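Local coordinates for protein putative phosphoribosyltransferase (Neisseria gonorrhoeae, PDB 5VOG) that binds the alarmone ppGpp and is probably a type I phosphoribosyltransferase, a kind of glycosyltransferase, at residues Y15-I20 against L169-H174; R22-L27 against R56-I61. All coordinates share one frame; numbering follows the deposited sequence. Where two conformers were deposited one is given.

Contact 1 of 2, residues Y15-I20 against L169-H174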
# COMPACT_ATOMS: atom_id res chain seq x y z
N TYR A 15 7.70 12.49 -11.18
CA TYR A 15 6.50 13.03 -10.56
C TYR A 15 6.69 13.09 -9.05
O TYR A 15 7.19 12.14 -8.44
CB TYR A 15 5.26 12.17 -10.86
CG TYR A 15 4.82 12.14 -12.30
CD1 TYR A 15 4.42 13.31 -12.96
CD2 TYR A 15 4.77 10.95 -13.00
CE1 TYR A 15 4.01 13.27 -14.28
CE2 TYR A 15 4.34 10.90 -14.32
CZ TYR A 15 3.97 12.06 -14.95
OH TYR A 15 3.55 11.99 -16.27
N THR A 16 6.28 14.20 -8.45
CA THR A 16 6.31 14.30 -6.99
C THR A 16 5.15 13.51 -6.39
O THR A 16 4.19 13.15 -7.07
CB THR A 16 6.22 15.76 -6.53
OG1 THR A 16 4.92 16.29 -6.84
CG2 THR A 16 7.29 16.62 -7.21
N TYR A 17 5.25 13.23 -5.09
CA TYR A 17 4.12 12.62 -4.39
C TYR A 17 2.87 13.46 -4.57
O TYR A 17 1.79 12.92 -4.82
CB TYR A 17 4.42 12.47 -2.90
CG TYR A 17 5.30 11.30 -2.51
CD1 TYR A 17 4.82 9.99 -2.59
CD2 TYR A 17 6.58 11.49 -2.01
CE1 TYR A 17 5.61 8.91 -2.23
CE2 TYR A 17 7.38 10.42 -1.64
CZ TYR A 17 6.89 9.13 -1.75
OH TYR A 17 7.69 8.06 -1.38
N ASP A 18 2.99 14.79 -4.44
CA ASP A 18 1.82 15.66 -4.57
C ASP A 18 1.26 15.64 -5.98
O ASP A 18 0.04 15.68 -6.16
CB ASP A 18 2.18 17.08 -4.17
CG ASP A 18 2.41 17.25 -2.67
OD1 ASP A 18 2.14 16.30 -1.91
OD2 ASP A 18 2.86 18.34 -2.25
N ASP A 19 2.13 15.62 -7.00
CA ASP A 19 1.67 15.47 -8.38
C ASP A 19 0.74 14.27 -8.50
O ASP A 19 -0.33 14.34 -9.12
CB ASP A 19 2.84 15.27 -9.35
CG ASP A 19 3.67 16.52 -9.58
OD1 ASP A 19 3.15 17.65 -9.47
OD2 ASP A 19 4.86 16.33 -9.92
N ILE A 20 1.14 13.14 -7.91
CA ILE A 20 0.38 11.91 -8.04
C ILE A 20 -0.91 11.99 -7.24
O ILE A 20 -1.98 11.58 -7.72
CB ILE A 20 1.27 10.73 -7.62
CG1 ILE A 20 2.32 10.52 -8.73
CG2 ILE A 20 0.45 9.47 -7.31
CD1 ILE A 20 3.44 9.56 -8.35
N LEU A 169 15.77 7.32 -3.78
CA LEU A 169 16.70 7.29 -2.65
C LEU A 169 16.92 8.70 -2.09
O LEU A 169 17.08 8.87 -0.88
CB LEU A 169 18.03 6.67 -3.07
CG LEU A 169 17.97 5.18 -3.44
CD1 LEU A 169 19.35 4.72 -3.91
CD2 LEU A 169 17.49 4.34 -2.27
N ASP A 170 16.90 9.71 -2.96
CA ASP A 170 17.11 11.11 -2.60
C ASP A 170 15.89 11.90 -3.08
O ASP A 170 15.82 12.29 -4.24
CB ASP A 170 18.41 11.63 -3.23
CG ASP A 170 18.70 13.09 -2.88
OD1 ASP A 170 17.84 13.78 -2.29
OD2 ASP A 170 19.81 13.55 -3.22
N ILE A 171 14.94 12.14 -2.17
CA ILE A 171 13.68 12.76 -2.59
C ILE A 171 13.91 14.21 -3.03
O ILE A 171 13.16 14.73 -3.87
CB ILE A 171 12.63 12.65 -1.47
CG1 ILE A 171 11.23 13.03 -1.97
CG2 ILE A 171 13.02 13.50 -0.27
CD1 ILE A 171 10.66 12.10 -3.06
N ASP A 172 14.93 14.88 -2.49
CA ASP A 172 15.22 16.24 -2.94
C ASP A 172 15.69 16.26 -4.38
O ASP A 172 15.27 17.11 -5.17
CB ASP A 172 16.28 16.88 -2.04
CG ASP A 172 15.76 17.15 -0.64
OD1 ASP A 172 14.69 17.78 -0.51
OD2 ASP A 172 16.43 16.72 0.32
N GLU A 173 16.58 15.34 -4.75
CA GLU A 173 17.03 15.28 -6.14
C GLU A 173 15.89 14.84 -7.05
O GLU A 173 15.74 15.36 -8.16
CB GLU A 173 18.22 14.33 -6.27
CG GLU A 173 18.73 14.16 -7.69
CD GLU A 173 19.38 15.43 -8.27
OE1 GLU A 173 19.48 16.45 -7.56
OE2 GLU A 173 19.79 15.39 -9.45
N HIS A 174 15.06 13.90 -6.58
CA HIS A 174 13.89 13.49 -7.33
C HIS A 174 12.98 14.67 -7.62
O HIS A 174 12.51 14.86 -8.75
CB HIS A 174 13.13 12.40 -6.55
CG HIS A 174 11.85 11.99 -7.21
ND1 HIS A 174 11.77 10.93 -8.08
CD2 HIS A 174 10.61 12.53 -7.14
CE1 HIS A 174 10.53 10.82 -8.52
NE2 HIS A 174 9.81 11.78 -7.97
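The first turns of two helices, 17-33 and 171-179, meet here, with Thr16 and His174 closest in the backbone at 7.6 Å between CA atoms. One hydrogen bond carries the contact. NE2 of His174 donates to the backbone O of Tyr15 at 2.7 Å, and the bond is almost straight, with an N-H...O angle of 177°. The oxygen lies in the plane of the imidazole, at its edge. Seen from Tyr15, the nitrogen sits well above the carbonyl plane, 54° out of it. The His174 ring reaches this oxygen because CG is anti to the backbone N (chi1 176°), which carries the ring across to the backbone just ahead of helix 17-33. Donation from NE2 requires that this nitrogen bear the proton. Trp14 packs its ring against His174 at a steep angle.

Beside the bond lies a small apolar contact. CD1 of Ile171 touches CE2 of Tyr17 at 3.9 Å, and the two side chains cross at about a right angle. The hydroxyl of Tyr17 bonds to His21 of the second subunit.

Both helix starts are capped. Thr16 and Asp19 form a capping box: Asp19 N donates to Thr16 OG1 at 2.9 Å, and Thr16 N donates to Asp19 OD2 at 3.0 Å. Asp170 is the N-cap of the other helix, and its OD1 accepts from Glu173 N at 3.2 Å. The box holds the backbone just after the Tyr15 carbonyl.

The contact thus ties the C-terminal helix 171-179 to the start of helix 17-33, where that helix follows strand 12-14. Tyr15 packs on Ile155 and Val157 of strand 151-157, while the ring of Tyr17 meets Tyr17 of the second subunit.

Contact 2 of 2, residues R22-L27 against R56-I61. With G4P (guanosine-5',3'-tetraphosphate), chain D.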
# COMPACT_ATOMS: atom_id res chain seq x y z
N ARG A 22 -2.69 14.62 -6.72
CA ARG A 22 -3.64 15.42 -7.48
C ARG A 22 -4.27 14.61 -8.61
O ARG A 22 -5.47 14.76 -8.90
CB ARG A 22 -2.95 16.67 -8.04
CG ARG A 22 -2.38 17.60 -6.98
CD ARG A 22 -1.56 18.73 -7.61
NE ARG A 22 -0.75 19.43 -6.61
CZ ARG A 22 -1.18 20.45 -5.88
NH1 ARG A 22 -2.41 20.91 -6.03
NH2 ARG A 22 -0.37 21.02 -4.99
N VAL A 23 -3.49 13.75 -9.27
CA VAL A 23 -4.05 12.89 -10.31
C VAL A 23 -5.05 11.91 -9.71
O VAL A 23 -6.11 11.65 -10.28
CB VAL A 23 -2.93 12.17 -11.08
CG1 VAL A 23 -3.52 11.14 -12.05
CG2 VAL A 23 -2.07 13.16 -11.84
N ILE A 24 -4.72 11.34 -8.55
CA ILE A 24 -5.62 10.39 -7.90
C ILE A 24 -6.96 11.04 -7.55
O ILE A 24 -8.02 10.44 -7.72
CB ILE A 24 -4.95 9.78 -6.65
CG1 ILE A 24 -3.76 8.89 -7.04
CG2 ILE A 24 -5.97 9.00 -5.83
CD1 ILE A 24 -4.15 7.59 -7.74
N LYS A 25 -6.93 12.29 -7.06
CA LYS A 25 -8.17 13.01 -6.81
C LYS A 25 -9.02 13.11 -8.08
O LYS A 25 -10.23 12.87 -8.06
CB LYS A 25 -7.87 14.40 -6.26
CG LYS A 25 -9.11 15.22 -5.92
CD LYS A 25 -8.74 16.54 -5.24
CE LYS A 25 -9.98 17.30 -4.80
NZ LYS A 25 -9.63 18.56 -4.08
N ALA A 26 -8.38 13.44 -9.20
CA ALA A 26 -9.11 13.53 -10.46
C ALA A 26 -9.59 12.16 -10.93
O ALA A 26 -10.68 12.04 -11.51
CB ALA A 26 -8.22 14.17 -11.52
N LEU A 27 -8.79 11.12 -10.69
CA LEU A 27 -9.21 9.77 -11.04
C LEU A 27 -10.44 9.35 -10.26
O LEU A 27 -11.38 8.76 -10.81
CB LEU A 27 -8.05 8.80 -10.79
CG LEU A 27 -8.27 7.29 -10.97
CD1 LEU A 27 -8.75 6.97 -12.40
CD2 LEU A 27 -6.99 6.55 -10.66
N ARG A 56 -8.27 5.80 -1.48
CA ARG A 56 -9.20 5.60 -0.37
C ARG A 56 -9.60 6.92 0.26
O ARG A 56 -10.70 7.02 0.82
CB ARG A 56 -8.59 4.67 0.69
CG ARG A 56 -9.63 3.96 1.52
CD ARG A 56 -9.01 3.11 2.62
NE ARG A 56 -8.72 3.91 3.81
CZ ARG A 56 -8.24 3.42 4.95
NH1 ARG A 56 -7.94 2.14 5.06
NH2 ARG A 56 -8.04 4.23 5.98
N CYS A 57 -8.73 7.93 0.19
CA CYS A 57 -9.08 9.25 0.69
C CYS A 57 -10.36 9.76 0.05
O CYS A 57 -11.18 10.42 0.71
CB CYS A 57 -7.93 10.21 0.41
SG CYS A 57 -8.18 11.87 1.02
N PHE A 58 -10.55 9.45 -1.23
CA PHE A 58 -11.66 9.98 -2.00
C PHE A 58 -12.79 8.99 -2.21
O PHE A 58 -13.94 9.41 -2.35
CB PHE A 58 -11.13 10.47 -3.36
CG PHE A 58 -10.03 11.48 -3.23
CD1 PHE A 58 -10.33 12.80 -2.94
CD2 PHE A 58 -8.70 11.11 -3.36
CE1 PHE A 58 -9.32 13.74 -2.78
CE2 PHE A 58 -7.69 12.04 -3.21
CZ PHE A 58 -8.00 13.36 -2.93
N LEU A 59 -12.51 7.69 -2.20
CA LEU A 59 -13.56 6.69 -2.42
C LEU A 59 -14.08 6.05 -1.14
O LEU A 59 -15.22 5.57 -1.13
CB LEU A 59 -13.08 5.60 -3.37
CG LEU A 59 -12.72 6.02 -4.79
CD1 LEU A 59 -12.40 4.78 -5.61
CD2 LEU A 59 -13.84 6.82 -5.45
N GLU A 60 -13.28 6.01 -0.08
CA GLU A 60 -13.69 5.53 1.24
C GLU A 60 -14.29 4.13 1.18
O GLU A 60 -15.40 3.88 1.67
CB GLU A 60 -14.65 6.52 1.91
CG GLU A 60 -14.02 7.89 2.13
CD GLU A 60 -14.72 8.69 3.20
OE1 GLU A 60 -14.38 8.53 4.40
OE2 GLU A 60 -15.62 9.48 2.85
N ILE A 61 -13.54 3.21 0.59
CA ILE A 61 -13.89 1.80 0.54
C ILE A 61 -12.65 1.00 0.91
O ILE A 61 -11.52 1.47 0.69
CB ILE A 61 -14.44 1.39 -0.84
CG1 ILE A 61 -13.45 1.74 -1.96
CG2 ILE A 61 -15.79 2.05 -1.10
CD1 ILE A 61 -13.95 1.38 -3.35
PB G4P D . -1.63 0.42 16.86
O1B G4P D . -1.89 -0.92 17.33
O2B G4P D . -1.12 1.41 17.93
O3B G4P D . -0.64 0.40 15.65
O3A G4P D . -2.94 1.05 16.20
PA G4P D . -4.39 1.29 16.80
O1A G4P D . -5.14 0.02 16.92
O2A G4P D . -4.28 2.09 18.08
O5' G4P D . -4.99 2.28 15.68
C5' G4P D . -6.41 2.38 15.42
C4' G4P D . -6.61 3.40 14.33
O4' G4P D . -6.32 4.72 14.82
C3' G4P D . -5.71 3.20 13.10
O3' G4P D . -6.55 3.04 11.94
C2' G4P D . -4.87 4.48 13.00
O2' G4P D . -4.65 4.91 11.66
C1' G4P D . -5.73 5.47 13.78
N9 G4P D . -4.93 6.52 14.40
C8 G4P D . -4.35 6.50 15.64
N7 G4P D . -3.67 7.59 15.91
C5 G4P D . -3.82 8.38 14.78
C6 G4P D . -3.34 9.69 14.48
O6 G4P D . -2.64 10.42 15.19
N1 G4P D . -3.74 10.12 13.23
C2 G4P D . -4.51 9.39 12.36
N2 G4P D . -4.83 9.97 11.19
N3 G4P D . -4.97 8.17 12.63
C4 G4P D . -4.59 7.73 13.85
PC G4P D . -7.19 1.66 11.53
O1C G4P D . -8.43 1.38 12.31
O2C G4P D . -6.09 0.65 11.71
O3C G4P D . -7.49 1.80 9.97
PD G4P D . -6.58 1.96 8.67
O1D G4P D . -5.20 1.55 9.08
O2D G4P D . -7.19 1.01 7.62
O3D G4P D . -6.72 3.40 8.25
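Phe58 lays one face of its ring over Lys25. The CA of Lys25 stands 3.9 Å from the ring centroid and 15° off the ring normal, a CH-pi contact. From there the chain of Lys25 leaves the face over the CZ-CE1 rim and runs outward, at about a right angle to the Phe58 side chain. Lys25 CB comes within 3.5 Å of Phe58 CZ, and its CG lies at the same distance from Phe58 CE1. This path follows from the lysine's shape: CG is anti to the backbone N (chi1 -178°), and the rest of the chain is extended. The amine is thereby carried past the ring to the second subunit, where NZ bonds to the backbone O of Leu169. Cys57 SG sits over the opposite face of Phe58, so the ring is held between sulfur and lysine.

Ile24 adds a looser apolar touch, with CG2 at 4.2 Å from Phe58 CD2. It also packs on Pro51, Met54 and Leu55 of helix 49-59. Helices 17-33 and 49-59 belong to the phosphoribosyltransferase fold, in which helices cover a central, largely parallel sheet. Here strand 40-45 connects the two helices along the chain.

The CB of Arg56 leaves the backbone on the side away from 22-27, and the guanidinium binds ppGpp. The group meets the terminal phosphate on the 3' side edge-on, with the phosphorus in its plane. Arg56 NH1 donates to O2D of the nucleotide at 2.9 Å, and Arg56 NH2 donates to its O3D at 2.8 Å. The two nearly straight bonds make a forked grip that fixes the rotation of the guanidinium. Glu106, Tyr70 and Ser110 of the second subunit bond the same nucleotide, so the site is shared between the two chains.

Overall arrangement
Helix 17-33 is common to both contacts. Contact 1 uses its first turn and contact 2 the turns that follow, and their centres lie about 19 Å apart. Along the chain, contact 2 is nested inside the loop closed by contact 1. Contact 1 brings the C-terminal helix 171-179 back to the N-terminal part of the protein. Contact 2 joins helix 17-33 to helix 49-59, with strand 40-45 of the mixed sheet between them in sequence. Both contacts also touch the second subunit. Helix 17-33 therefore links the C-terminal helix, helix 49-59 and the dimer interface, and Arg56 on helix 49-59 reaches a ppGpp bound between the subunits.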